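Local structure of cell division GTPase FtsZ, diverged (Clostridium botulinum C, 3V3T) at residues K6-P11 and A80-K85; P109-A114 and N147-S152; M248-T253 and E259-I264. The protein belongs to the tubulin/FtsZ superfamily of cytoskeletal proteins and probably assembles into filaments like its relatives. The protein carries 1 engineered substitution. All coordinates share one frame; numbering follows the deposited sequence.

Interaction 1. Residues K6-P11 and A80-K85; sequences KIVFAP and AQIMEK
Ile82 sets its two branches against two apolar residues of the strand, Val8 and Ala10, and a walk along this one side chain describes nearly the whole contact. Its CB already points from helix 75-85 to the strand but stays short of contact, and the branches that leave it do the touching. CG2, turned anti to the backbone N of Ile82, comes down on the isopropyl group of Val8 and is almost equally far from its two methyls, 4.2 Å from Val8 CG1 and 4.3 Å from Val8 CG2. The other branch heads for the next residue facing the helix. CG1 of Ile82 serves as a spacer, 4.8 Å from Ala10 CB, and the extended second torsion (chi2 175°) carries the terminal CD1 on to 4.0 Å from that same Ala10 CB. One forked side chain thus spans two strand positions, i and i+2, while Phe9 between them faces the opposite way, onto Val20 and Leu23 of helix 14-26. Strand 7-11 is therefore sandwiched between helices, as expected for an inner strand of the Rossmann-like GTPase domain of the tubulin/FtsZ family, and its backbone is bonded to Asn31 on one edge and to Ile91 and Ile93 on the other. Leu33 adds to the packing about Ile82, and Phe86 to that about Val8. Between strand and helix there is no hydrogen bond and no charge pair; about 106 Å² of surface is buried by methyl groups at ordinary van der Waals separations. Such chemistry gives no directional grip: the helix is held over the sheet by the fit of branched and small aliphatic groups and by the exclusion of water.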
ATOM      1  N   LYS A   6     -13.519  -3.862   8.557  1.00 49.07           N
ATOM      2  CA  LYS A   6     -13.439  -5.053   7.711  1.00 48.62           C
ATOM      3  C   LYS A   6     -12.028  -5.254   7.162  1.00 38.82           C
ATOM      4  O   LYS A   6     -11.766  -6.189   6.417  1.00 40.97           O
ATOM      5  CB  LYS A   6     -14.448  -4.974   6.561  1.00 59.25           C
ATOM      6  CG  LYS A   6     -15.905  -5.173   6.973  1.00 64.88           C
ATOM      7  CD  LYS A   6     -16.616  -3.837   7.165  1.00 83.33           C
ATOM      8  CE  LYS A   6     -18.120  -4.018   7.411  1.00 98.39           C
ATOM      9  NZ  LYS A   6     -18.860  -2.713   7.488  1.00101.65           N
ATOM     10  N   ILE A   7     -11.122  -4.362   7.539  1.00 35.44           N
ATOM     11  CA  ILE A   7      -9.747  -4.453   7.110  1.00 36.06           C
ATOM     12  C   ILE A   7      -8.887  -4.900   8.264  1.00 36.85           C
ATOM     13  O   ILE A   7      -9.050  -4.416   9.393  1.00 37.29           O
ATOM     14  CB  ILE A   7      -9.215  -3.095   6.635  1.00 34.03           C
ATOM     15  CG1 ILE A   7      -9.845  -2.720   5.296  1.00 31.51           C
ATOM     16  CG2 ILE A   7      -7.696  -3.146   6.486  1.00 29.15           C
ATOM     17  CD1 ILE A   7      -9.655  -1.267   4.924  1.00 31.85           C
ATOM     18  N   VAL A   8      -7.974  -5.826   7.987  1.00 30.49           N
ATOM     19  CA  VAL A   8      -6.910  -6.135   8.940  1.00 30.59           C
ATOM     20  C   VAL A   8      -5.581  -5.974   8.247  1.00 32.20           C
ATOM     21  O   VAL A   8      -5.380  -6.498   7.152  1.00 32.16           O
ATOM     22  CB  VAL A   8      -7.006  -7.563   9.513  1.00 31.65           C
ATOM     23  CG1 VAL A   8      -7.107  -8.583   8.395  1.00 38.26           C
ATOM     24  CG2 VAL A   8      -5.796  -7.856  10.391  1.00 29.41           C
ATOM     25  N   PHE A   9      -4.683  -5.224   8.878  1.00 32.15           N
ATOM     26  CA  PHE A   9      -3.328  -5.058   8.375  1.00 27.20           C
ATOM     27  C   PHE A   9      -2.397  -6.085   9.003  1.00 32.77           C
ATOM     28  O   PHE A   9      -2.471  -6.377  10.206  1.00 31.71           O
ATOM     29  CB  PHE A   9      -2.801  -3.652   8.683  1.00 28.07           C
ATOM     30  CG  PHE A   9      -3.431  -2.573   7.850  1.00 27.89           C
ATOM     31  CD1 PHE A   9      -2.981  -2.324   6.563  1.00 25.98           C
ATOM     32  CD2 PHE A   9      -4.467  -1.813   8.348  1.00 34.92           C
ATOM     33  CE1 PHE A   9      -3.557  -1.351   5.788  1.00 23.90           C
ATOM     34  CE2 PHE A   9      -5.043  -0.822   7.576  1.00 36.67           C
ATOM     35  CZ  PHE A   9      -4.587  -0.594   6.295  1.00 29.30           C
ATOM     36  N   ALA A  10      -1.508  -6.620   8.186  1.00 28.29           N
ATOM     37  CA  ALA A  10      -0.456  -7.473   8.690  1.00 32.17           C
ATOM     38  C   ALA A  10       0.887  -6.884   8.304  1.00 25.78           C
ATOM     39  O   ALA A  10       1.513  -7.325   7.339  1.00 30.95           O
ATOM     40  CB  ALA A  10      -0.605  -8.875   8.143  1.00 34.41           C
ATOM     41  N   PRO A  11       1.329  -5.861   9.044  1.00 26.29           N
ATOM     42  CA  PRO A  11       2.681  -5.340   8.825  1.00 25.39           C
ATOM     43  C   PRO A  11       3.689  -6.404   9.232  1.00 31.61           C
ATOM     44  O   PRO A  11       3.474  -7.123  10.215  1.00 32.53           O
ATOM     45  CB  PRO A  11       2.755  -4.138   9.761  1.00 21.85           C
ATOM     46  CG  PRO A  11       1.748  -4.432  10.826  1.00 24.66           C
ATOM     47  CD  PRO A  11       0.651  -5.224  10.185  1.00 26.49           C
ATOM     48  N   ALA A  80      -2.844 -18.227  10.907  1.00 53.27           N
ATOM     49  CA  ALA A  80      -3.865 -18.578  11.903  1.00 62.95           C
ATOM     50  C   ALA A  80      -4.095 -17.482  12.951  1.00 63.64           C
ATOM     51  O   ALA A  80      -5.222 -17.266  13.385  1.00 69.28           O
ATOM     52  CB  ALA A  80      -3.530 -19.918  12.590  1.00 59.71           C
ATOM     53  N   GLN A  81      -3.030 -16.803  13.367  1.00 62.27           N
ATOM     54  CA  GLN A  81      -3.168 -15.670  14.276  1.00 62.72           C
ATOM     55  C   GLN A  81      -4.121 -14.654  13.665  1.00 59.86           C
ATOM     56  O   GLN A  81      -5.076 -14.219  14.299  1.00 67.62           O
ATOM     57  CB  GLN A  81      -1.815 -15.005  14.535  1.00 67.84           C
ATOM     58  CG  GLN A  81      -0.793 -15.891  15.218  1.00 76.38           C
ATOM     59  CD  GLN A  81      -1.210 -16.266  16.620  1.00 88.11           C
ATOM     60  OE1 GLN A  81      -1.938 -15.524  17.277  1.00 90.52           O
ATOM     61  NE2 GLN A  81      -0.759 -17.428  17.082  1.00 91.40           N
ATOM     62  N   ILE A  82      -3.855 -14.284  12.418  1.00 55.24           N
ATOM     63  CA  ILE A  82      -4.682 -13.308  11.724  1.00 55.40           C
ATOM     64  C   ILE A  82      -6.130 -13.765  11.656  1.00 64.62           C
ATOM     65  O   ILE A  82      -7.052 -12.990  11.915  1.00 66.06           O
ATOM     66  CB  ILE A  82      -4.172 -13.054  10.296  1.00 47.85           C
ATOM     67  CG1 ILE A  82      -2.697 -12.656  10.328  1.00 43.16           C
ATOM     68  CG2 ILE A  82      -5.015 -11.979   9.616  1.00 46.86           C
ATOM     69  CD1 ILE A  82      -2.067 -12.497   8.963  1.00 37.86           C
ATOM     70  N   MET A  83      -6.321 -15.032  11.312  1.00 71.80           N
ATOM     71  CA  MET A  83      -7.656 -15.567  11.079  1.00 72.07           C
ATOM     72  C   MET A  83      -8.407 -15.871  12.366  1.00 74.33           C
ATOM     73  O   MET A  83      -9.635 -15.866  12.392  1.00 80.33           O
ATOM     74  CB  MET A  83      -7.582 -16.806  10.191  1.00 69.76           C
ATOM     75  CG  MET A  83      -7.014 -16.507   8.815  1.00 64.40           C
ATOM     76  SD  MET A  83      -7.875 -15.120   8.074  1.00 73.40           S
ATOM     77  CE  MET A  83      -6.853 -14.764   6.639  1.00 42.38           C
ATOM     78  N   GLU A  84      -7.678 -16.135  13.440  1.00 80.61           N
ATOM     79  CA  GLU A  84      -8.332 -16.378  14.717  1.00 93.22           C
ATOM     80  C   GLU A  84      -9.037 -15.108  15.155  1.00 87.71           C
ATOM     81  O   GLU A  84     -10.257 -15.087  15.357  1.00 87.63           O
ATOM     82  CB  GLU A  84      -7.316 -16.790  15.783  1.00101.05           C
ATOM     83  CG  GLU A  84      -7.898 -16.841  17.187  1.00110.08           C
ATOM     84  CD  GLU A  84      -6.841 -17.042  18.255  1.00116.62           C
ATOM     85  OE1 GLU A  84      -6.209 -16.042  18.660  1.00115.65           O
ATOM     86  OE2 GLU A  84      -6.645 -18.197  18.694  1.00121.40           O
ATOM     87  N   LYS A  85      -8.251 -14.043  15.272  1.00 75.30           N
ATOM     88  CA  LYS A  85      -8.721 -12.785  15.836  1.00 73.17           C
ATOM     89  C   LYS A  85      -9.590 -11.990  14.867  1.00 62.73           C
ATOM     90  O   LYS A  85     -10.561 -11.352  15.274  1.00 65.86           O
ATOM     91  CB  LYS A  85      -7.520 -11.947  16.279  1.00 81.91           C
ATOM     92  CG  LYS A  85      -6.539 -12.723  17.150  1.00 93.43           C
ATOM     93  CD  LYS A  85      -5.344 -11.872  17.543  1.00 96.11           C
ATOM     94  CE  LYS A  85      -4.506 -12.569  18.602  1.00100.15           C
ATOM     95  NZ  LYS A  85      -3.411 -11.689  19.097  1.00100.66           N
TER

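Interaction 2. Residues P109-A114 and N147-S152; sequences PILGLA and NDIMRS
Leu111 meets Ile149 through methyl ends alone, its CD2 lying 4.4 Å from Ile149 CD1 between helices 101-117 and 136-152. The bond from CA to CB of Ile149 does not aim at the neighbouring helix; its CG1 arm, fully extended at chi2 -180°, brings the methyl over. Both residues also rest on Phe125 of strand 122-129, so this pair forms the sheet-facing end of the contact. Further out the helices come closer, because Gly112 presents bare backbone: its CA is 4.3 Å from Ser152 CB, and Gly112 CA and Ser152 CA are 5.5 Å apart. A polar link lies nearby, where the carbonyl O of Ser152 accepts a hydrogen bond from the ammonium group of Lys115.

One turn back along the second helix, each carboxylate oxygen of Asp148 has an arginine partner. Arg151 NH2 donates to Asp148 OD1 at 3.0 Å, nearly straight at 163° and with the acceptor in the guanidinium plane, while OD2 forms a salt bridge with Arg64. The two arginines probably fix the rotation of the carboxylate and favour its ionised form. Adjacent helices lying on one face of the parallel part of the sheet, both resting on strand 122-129, are as expected for the three-layer Rossmann-like GTPase domain of the tubulin/FtsZ family.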
ATOM      1  N   PRO A 109       5.965 -15.092   0.842  1.00 32.89           N
ATOM      2  CA  PRO A 109       5.413 -16.428   1.079  1.00 37.11           C
ATOM      3  C   PRO A 109       4.114 -16.380   1.873  1.00 34.46           C
ATOM      4  O   PRO A 109       3.152 -17.051   1.500  1.00 39.20           O
ATOM      5  CB  PRO A 109       6.506 -17.137   1.895  1.00 43.10           C
ATOM      6  CG  PRO A 109       7.749 -16.359   1.657  1.00 42.73           C
ATOM      7  CD  PRO A 109       7.328 -14.937   1.379  1.00 28.40           C
ATOM      8  N   ILE A 110       4.074 -15.605   2.950  1.00 30.05           N
ATOM      9  CA  ILE A 110       2.866 -15.566   3.777  1.00 38.94           C
ATOM     10  C   ILE A 110       1.662 -15.071   2.992  1.00 35.66           C
ATOM     11  O   ILE A 110       0.572 -15.631   3.091  1.00 38.66           O
ATOM     12  CB  ILE A 110       3.049 -14.733   5.053  1.00 44.14           C
ATOM     13  CG1 ILE A 110       4.127 -15.357   5.930  1.00 48.62           C
ATOM     14  CG2 ILE A 110       1.780 -14.726   5.859  1.00 41.45           C
ATOM     15  CD1 ILE A 110       4.130 -14.818   7.331  1.00 52.01           C
ATOM     16  N   LEU A 111       1.867 -14.040   2.183  1.00 40.36           N
ATOM     17  CA  LEU A 111       0.806 -13.542   1.311  1.00 32.96           C
ATOM     18  C   LEU A 111       0.400 -14.604   0.271  1.00 35.64           C
ATOM     19  O   LEU A 111      -0.781 -14.893   0.100  1.00 36.92           O
ATOM     20  CB  LEU A 111       1.257 -12.245   0.658  1.00 28.32           C
ATOM     21  CG  LEU A 111       0.561 -11.590  -0.528  1.00 32.91           C
ATOM     22  CD1 LEU A 111      -0.926 -11.538  -0.330  1.00 38.44           C
ATOM     23  CD2 LEU A 111       1.126 -10.184  -0.635  1.00 30.88           C
ATOM     24  N   GLY A 112       1.373 -15.210  -0.400  1.00 31.51           N
ATOM     25  CA  GLY A 112       1.059 -16.252  -1.364  1.00 31.37           C
ATOM     26  C   GLY A 112       0.321 -17.428  -0.726  1.00 36.19           C
ATOM     27  O   GLY A 112      -0.621 -17.973  -1.297  1.00 34.79           O
ATOM     28  N   LEU A 113       0.753 -17.817   0.468  1.00 32.40           N
ATOM     29  CA  LEU A 113       0.154 -18.935   1.171  1.00 33.59           C
ATOM     30  C   LEU A 113      -1.256 -18.620   1.674  1.00 46.83           C
ATOM     31  O   LEU A 113      -2.152 -19.471   1.591  1.00 39.19           O
ATOM     32  CB  LEU A 113       1.055 -19.379   2.322  1.00 38.35           C
ATOM     33  CG  LEU A 113       0.525 -20.516   3.188  1.00 47.38           C
ATOM     34  CD1 LEU A 113       0.184 -21.715   2.331  1.00 51.17           C
ATOM     35  CD2 LEU A 113       1.557 -20.893   4.231  1.00 53.67           C
ATOM     36  N   ALA A 114      -1.455 -17.405   2.186  1.00 40.05           N
ATOM     37  CA  ALA A 114      -2.774 -16.983   2.665  1.00 34.84           C
ATOM     38  C   ALA A 114      -3.779 -16.893   1.525  1.00 34.23           C
ATOM     39  O   ALA A 114      -4.928 -17.307   1.669  1.00 39.35           O
ATOM     40  CB  ALA A 114      -2.687 -15.636   3.401  1.00 30.72           C
ATOM     41  N   ASN A 147       9.787  -9.419  -7.113  1.00 26.20           N
ATOM     42  CA  ASN A 147       9.708 -10.578  -7.981  1.00 28.05           C
ATOM     43  C   ASN A 147       8.931 -11.727  -7.352  1.00 36.82           C
ATOM     44  O   ASN A 147       8.159 -12.399  -8.036  1.00 34.68           O
ATOM     45  CB  ASN A 147      11.105 -11.029  -8.404  1.00 31.79           C
ATOM     46  CG  ASN A 147      11.688 -10.147  -9.493  1.00 37.96           C
ATOM     47  OD1 ASN A 147      10.962  -9.386 -10.143  1.00 37.01           O
ATOM     48  ND2 ASN A 147      12.998 -10.253  -9.708  1.00 35.09           N
ATOM     49  N   ASP A 148       9.125 -11.952  -6.055  1.00 31.39           N
ATOM     50  CA  ASP A 148       8.454 -13.068  -5.395  1.00 31.17           C
ATOM     51  C   ASP A 148       6.959 -12.798  -5.298  1.00 33.05           C
ATOM     52  O   ASP A 148       6.139 -13.713  -5.447  1.00 33.47           O
ATOM     53  CB  ASP A 148       9.019 -13.321  -4.003  1.00 27.12           C
ATOM     54  CG  ASP A 148      10.394 -13.935  -4.028  1.00 44.64           C
ATOM     55  OD1 ASP A 148      10.855 -14.353  -5.112  1.00 53.35           O
ATOM     56  OD2 ASP A 148      11.015 -14.003  -2.943  1.00 44.32           O
ATOM     57  N   ILE A 149       6.603 -11.540  -5.057  1.00 30.98           N
ATOM     58  CA  ILE A 149       5.192 -11.172  -5.047  1.00 25.50           C
ATOM     59  C   ILE A 149       4.555 -11.329  -6.440  1.00 32.42           C
ATOM     60  O   ILE A 149       3.461 -11.893  -6.573  1.00 35.47           O
ATOM     61  CB  ILE A 149       4.979  -9.780  -4.416  1.00 30.14           C
ATOM     62  CG1 ILE A 149       5.154  -9.890  -2.898  1.00 32.23           C
ATOM     63  CG2 ILE A 149       3.599  -9.224  -4.738  1.00 23.57           C
ATOM     64  CD1 ILE A 149       4.968  -8.602  -2.154  1.00 29.85           C
ATOM     65  N   MET A 150       5.246 -10.860  -7.478  1.00 25.15           N
ATOM     66  CA  MET A 150       4.761 -11.032  -8.847  1.00 27.95           C
ATOM     67  C   MET A 150       4.513 -12.510  -9.161  1.00 37.23           C
ATOM     68  O   MET A 150       3.437 -12.894  -9.620  1.00 39.07           O
ATOM     69  CB  MET A 150       5.755 -10.445  -9.852  1.00 28.12           C
ATOM     70  CG  MET A 150       5.826  -8.907  -9.846  1.00 29.70           C
ATOM     71  SD  MET A 150       4.237  -8.099 -10.221  1.00 31.36           S
ATOM     72  CE  MET A 150       3.807  -7.371  -8.647  1.00 30.49           C
ATOM     73  N   ARG A 151       5.513 -13.340  -8.892  1.00 37.09           N
ATOM     74  CA  ARG A 151       5.429 -14.764  -9.196  1.00 32.11           C
ATOM     75  C   ARG A 151       4.270 -15.475  -8.475  1.00 34.39           C
ATOM     76  O   ARG A 151       3.723 -16.450  -8.986  1.00 44.05           O
ATOM     77  CB  ARG A 151       6.776 -15.437  -8.903  1.00 36.82           C
ATOM     78  CG  ARG A 151       6.754 -16.962  -8.865  1.00 57.06           C
ATOM     79  CD  ARG A 151       8.176 -17.540  -8.804  1.00 70.73           C
ATOM     80  NE  ARG A 151       9.118 -16.649  -8.118  1.00 73.00           N
ATOM     81  CZ  ARG A 151      10.116 -16.007  -8.728  1.00 72.62           C
ATOM     82  NH1 ARG A 151      10.309 -16.169 -10.032  1.00 79.40           N
ATOM     83  NH2 ARG A 151      10.928 -15.212  -8.036  1.00 55.42           N
ATOM     84  N   SER A 152       3.893 -14.979  -7.302  1.00 31.72           N
ATOM     85  CA  SER A 152       2.841 -15.600  -6.491  1.00 32.56           C
ATOM     86  C   SER A 152       1.440 -15.024  -6.672  1.00 35.11           C
ATOM     87  O   SER A 152       0.491 -15.536  -6.085  1.00 38.87           O
ATOM     88  CB  SER A 152       3.195 -15.484  -5.009  1.00 36.49           C
ATOM     89  OG  SER A 152       4.382 -16.202  -4.715  1.00 49.22           O
TER

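Interaction 3. Residues M248-T253 and E259-I264; sequences MGISTT and EAIKSI
Ile250 and Ile261 meet tip to tip inside a beta-alpha-beta unit, in which strand 247-252 leads through helix 258-265 to the parallel strand 270-275. The terminal CD1 of Ile261 touches both methyls of Ile250 at once, 4.0 Å from Ile250 CG2 and 4.1 Å from Ile250 CD1. Two residues earlier in the strand, Met248 reaches the same helix from beside this pair. Its chain leaves the backbone stretched out (chi1 180°, chi2 178°), which brings the sulfur up to two consecutive helix residues: Met248 SD is 4.2 Å from Ile261 CG2 and equally 4.2 Å from Lys262 CG. Lysine contributes here by the aliphatic base of its chain, not by its ammonium group. Ile261 is thus engaged through both branches, CD1 on isoleucine and CG2 on sulfur.

A second shell surrounds these side chains. Ile224 and Leu228 of helix 224-233 pack on Ile261, Val282 touches both Ile261 and Met248, and Pro268 lies against Met248 and Lys262. The axes of strand 248-252 and helix 259-264 approach to 11.0 Å, their N-to-C directions 128° apart, a gap filled by these side chains. Behind them the strand is held on both edges by backbone bonds, Met248 and Ile250 pairing with strand 270-275 and Gly249 with Val283. Where the chain leaves the strand for the helix, the turn is tied back by a hydrogen bond between Thr252 OG1 and the backbone O of Arg254.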
ATOM      1  N   MET A 248     -12.252   4.389 -10.801  1.00 33.88           N
ATOM      2  CA  MET A 248     -11.760   5.633 -10.241  1.00 35.25           C
ATOM      3  C   MET A 248     -12.768   6.214  -9.261  1.00 36.27           C
ATOM      4  O   MET A 248     -13.966   6.212  -9.521  1.00 40.20           O
ATOM      5  CB  MET A 248     -11.470   6.629 -11.357  1.00 33.67           C
ATOM      6  CG  MET A 248     -10.955   7.955 -10.877  1.00 32.81           C
ATOM      7  SD  MET A 248     -10.576   9.061 -12.266  1.00 42.07           S
ATOM      8  CE  MET A 248      -9.126   8.279 -12.933  1.00 31.43           C
ATOM      9  N   GLY A 249     -12.282   6.668  -8.111  1.00 35.61           N
ATOM     10  CA  GLY A 249     -13.132   7.329  -7.139  1.00 31.98           C
ATOM     11  C   GLY A 249     -12.772   8.795  -7.030  1.00 41.21           C
ATOM     12  O   GLY A 249     -11.594   9.148  -6.925  1.00 36.83           O
ATOM     13  N   ILE A 250     -13.783   9.657  -7.066  1.00 41.23           N
ATOM     14  CA  ILE A 250     -13.557  11.094  -7.041  1.00 43.08           C
ATOM     15  C   ILE A 250     -14.436  11.749  -5.988  1.00 44.30           C
ATOM     16  O   ILE A 250     -15.656  11.694  -6.078  1.00 44.49           O
ATOM     17  CB  ILE A 250     -13.871  11.722  -8.417  1.00 47.00           C
ATOM     18  CG1 ILE A 250     -12.923  11.173  -9.485  1.00 41.16           C
ATOM     19  CG2 ILE A 250     -13.776  13.248  -8.366  1.00 46.34           C
ATOM     20  CD1 ILE A 250     -13.336  11.533 -10.889  1.00 44.11           C
ATOM     21  N   SER A 251     -13.816  12.364  -4.986  1.00 48.36           N
ATOM     22  CA  SER A 251     -14.563  13.150  -4.006  1.00 49.13           C
ATOM     23  C   SER A 251     -13.959  14.550  -3.858  1.00 50.46           C
ATOM     24  O   SER A 251     -12.799  14.700  -3.460  1.00 47.59           O
ATOM     25  CB  SER A 251     -14.620  12.440  -2.657  1.00 43.69           C
ATOM     26  OG  SER A 251     -15.325  13.219  -1.705  1.00 56.12           O
ATOM     27  N   THR A 252     -14.759  15.564  -4.167  1.00 47.32           N
ATOM     28  CA  THR A 252     -14.267  16.929  -4.277  1.00 57.60           C
ATOM     29  C   THR A 252     -15.159  17.930  -3.552  1.00 62.26           C
ATOM     30  O   THR A 252     -16.363  17.719  -3.418  1.00 68.20           O
ATOM     31  CB  THR A 252     -14.184  17.327  -5.752  1.00 60.64           C
ATOM     32  OG1 THR A 252     -15.458  17.101  -6.371  1.00 50.89           O
ATOM     33  CG2 THR A 252     -13.132  16.467  -6.460  1.00 55.07           C
ATOM     34  N   THR A 253     -14.561  19.024  -3.090  1.00 69.12           N
ATOM     35  CA  THR A 253     -15.300  20.049  -2.358  1.00 71.71           C
ATOM     36  C   THR A 253     -16.288  20.809  -3.238  1.00 77.14           C
ATOM     37  O   THR A 253     -17.319  21.283  -2.752  1.00 79.50           O
ATOM     38  CB  THR A 253     -14.357  21.055  -1.678  1.00 74.33           C
ATOM     39  OG1 THR A 253     -13.417  21.554  -2.637  1.00 83.50           O
ATOM     40  CG2 THR A 253     -13.606  20.388  -0.545  1.00 64.33           C
ATOM     41  N   GLU A 259     -13.780  14.905 -16.769  1.00 57.60           N
ATOM     42  CA  GLU A 259     -13.016  14.542 -17.960  1.00 66.16           C
ATOM     43  C   GLU A 259     -11.577  15.065 -17.902  1.00 60.87           C
ATOM     44  O   GLU A 259     -10.669  14.460 -18.464  1.00 60.25           O
ATOM     45  CB  GLU A 259     -13.707  15.019 -19.242  1.00 73.01           C
ATOM     46  CG  GLU A 259     -13.429  14.114 -20.436  1.00 80.61           C
ATOM     47  CD  GLU A 259     -13.919  12.685 -20.210  1.00 86.95           C
ATOM     48  OE1 GLU A 259     -14.905  12.495 -19.458  1.00 88.08           O
ATOM     49  OE2 GLU A 259     -13.317  11.751 -20.784  1.00 85.26           O
ATOM     50  N   ALA A 260     -11.370  16.187 -17.222  1.00 54.53           N
ATOM     51  CA  ALA A 260     -10.029  16.737 -17.071  1.00 50.28           C
ATOM     52  C   ALA A 260      -9.194  15.941 -16.064  1.00 49.66           C
ATOM     53  O   ALA A 260      -7.977  15.875 -16.179  1.00 55.40           O
ATOM     54  CB  ALA A 260     -10.091  18.211 -16.675  1.00 51.00           C
ATOM     55  N   ILE A 261      -9.847  15.347 -15.071  1.00 56.07           N
ATOM     56  CA  ILE A 261      -9.141  14.531 -14.095  1.00 45.46           C
ATOM     57  C   ILE A 261      -8.661  13.261 -14.764  1.00 46.17           C
ATOM     58  O   ILE A 261      -7.525  12.847 -14.573  1.00 51.50           O
ATOM     59  CB  ILE A 261     -10.040  14.155 -12.894  1.00 45.76           C
ATOM     60  CG1 ILE A 261     -10.400  15.403 -12.080  1.00 42.96           C
ATOM     61  CG2 ILE A 261      -9.365  13.080 -12.014  1.00 36.46           C
ATOM     62  CD1 ILE A 261     -11.342  15.134 -10.939  1.00 41.45           C
ATOM     63  N   LYS A 262      -9.541  12.639 -15.540  1.00 49.37           N
ATOM     64  CA  LYS A 262      -9.198  11.433 -16.280  1.00 49.47           C
ATOM     65  C   LYS A 262      -8.059  11.741 -17.246  1.00 56.58           C
ATOM     66  O   LYS A 262      -7.192  10.907 -17.511  1.00 59.98           O
ATOM     67  CB  LYS A 262     -10.423  10.925 -17.045  1.00 52.46           C
ATOM     68  CG  LYS A 262     -11.550  10.426 -16.150  1.00 49.20           C
ATOM     69  CD  LYS A 262     -12.796  10.090 -16.954  1.00 56.12           C
ATOM     70  CE  LYS A 262     -13.916   9.603 -16.046  1.00 61.34           C
ATOM     71  NZ  LYS A 262     -15.213   9.390 -16.759  1.00 67.42           N
ATOM     72  N   SER A 263      -8.056  12.966 -17.751  1.00 58.17           N
ATOM     73  CA  SER A 263      -7.035  13.389 -18.689  1.00 58.46           C
ATOM     74  C   SER A 263      -5.646  13.323 -18.054  1.00 52.76           C
ATOM     75  O   SER A 263      -4.662  12.947 -18.701  1.00 53.93           O
ATOM     76  CB  SER A 263      -7.339  14.802 -19.189  1.00 58.29           C
ATOM     77  OG  SER A 263      -6.287  15.287 -19.999  1.00 70.06           O
ATOM     78  N   ILE A 264      -5.563  13.680 -16.782  1.00 46.41           N
ATOM     79  CA  ILE A 264      -4.266  13.697 -16.122  1.00 45.93           C
ATOM     80  C   ILE A 264      -3.956  12.375 -15.424  1.00 47.99           C
ATOM     81  O   ILE A 264      -2.812  11.923 -15.413  1.00 44.72           O
ATOM     82  CB  ILE A 264      -4.166  14.840 -15.106  1.00 50.12           C
ATOM     83  CG1 ILE A 264      -4.356  16.192 -15.799  1.00 51.45           C
ATOM     84  CG2 ILE A 264      -2.808  14.825 -14.431  1.00 49.26           C
ATOM     85  CD1 ILE A 264      -3.171  16.588 -16.627  1.00 49.88           C
TER

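The three contacts illustrate one principle, helices packed by apolar side chains in an alpha/beta protein, in two parts of the chain. Interactions 1 and 2 belong to the GTPase-family region; their centres are about 17 Å apart and their nearest atoms about 5 Å, without touching. Helix 75-85, which supplies interaction 1, also leans on helix 101-117 of interaction 2, where Leu113 meets Ile79. Interaction 3 lies in the C-terminal region, on the opposite side of the chain's centre from the other two, with its centre about 33 Å from each. Strands 7-11 and 247-252 nevertheless belong to one mixed sheet, and the nearest atoms of interactions 1 and 3 are about 15 Å apart.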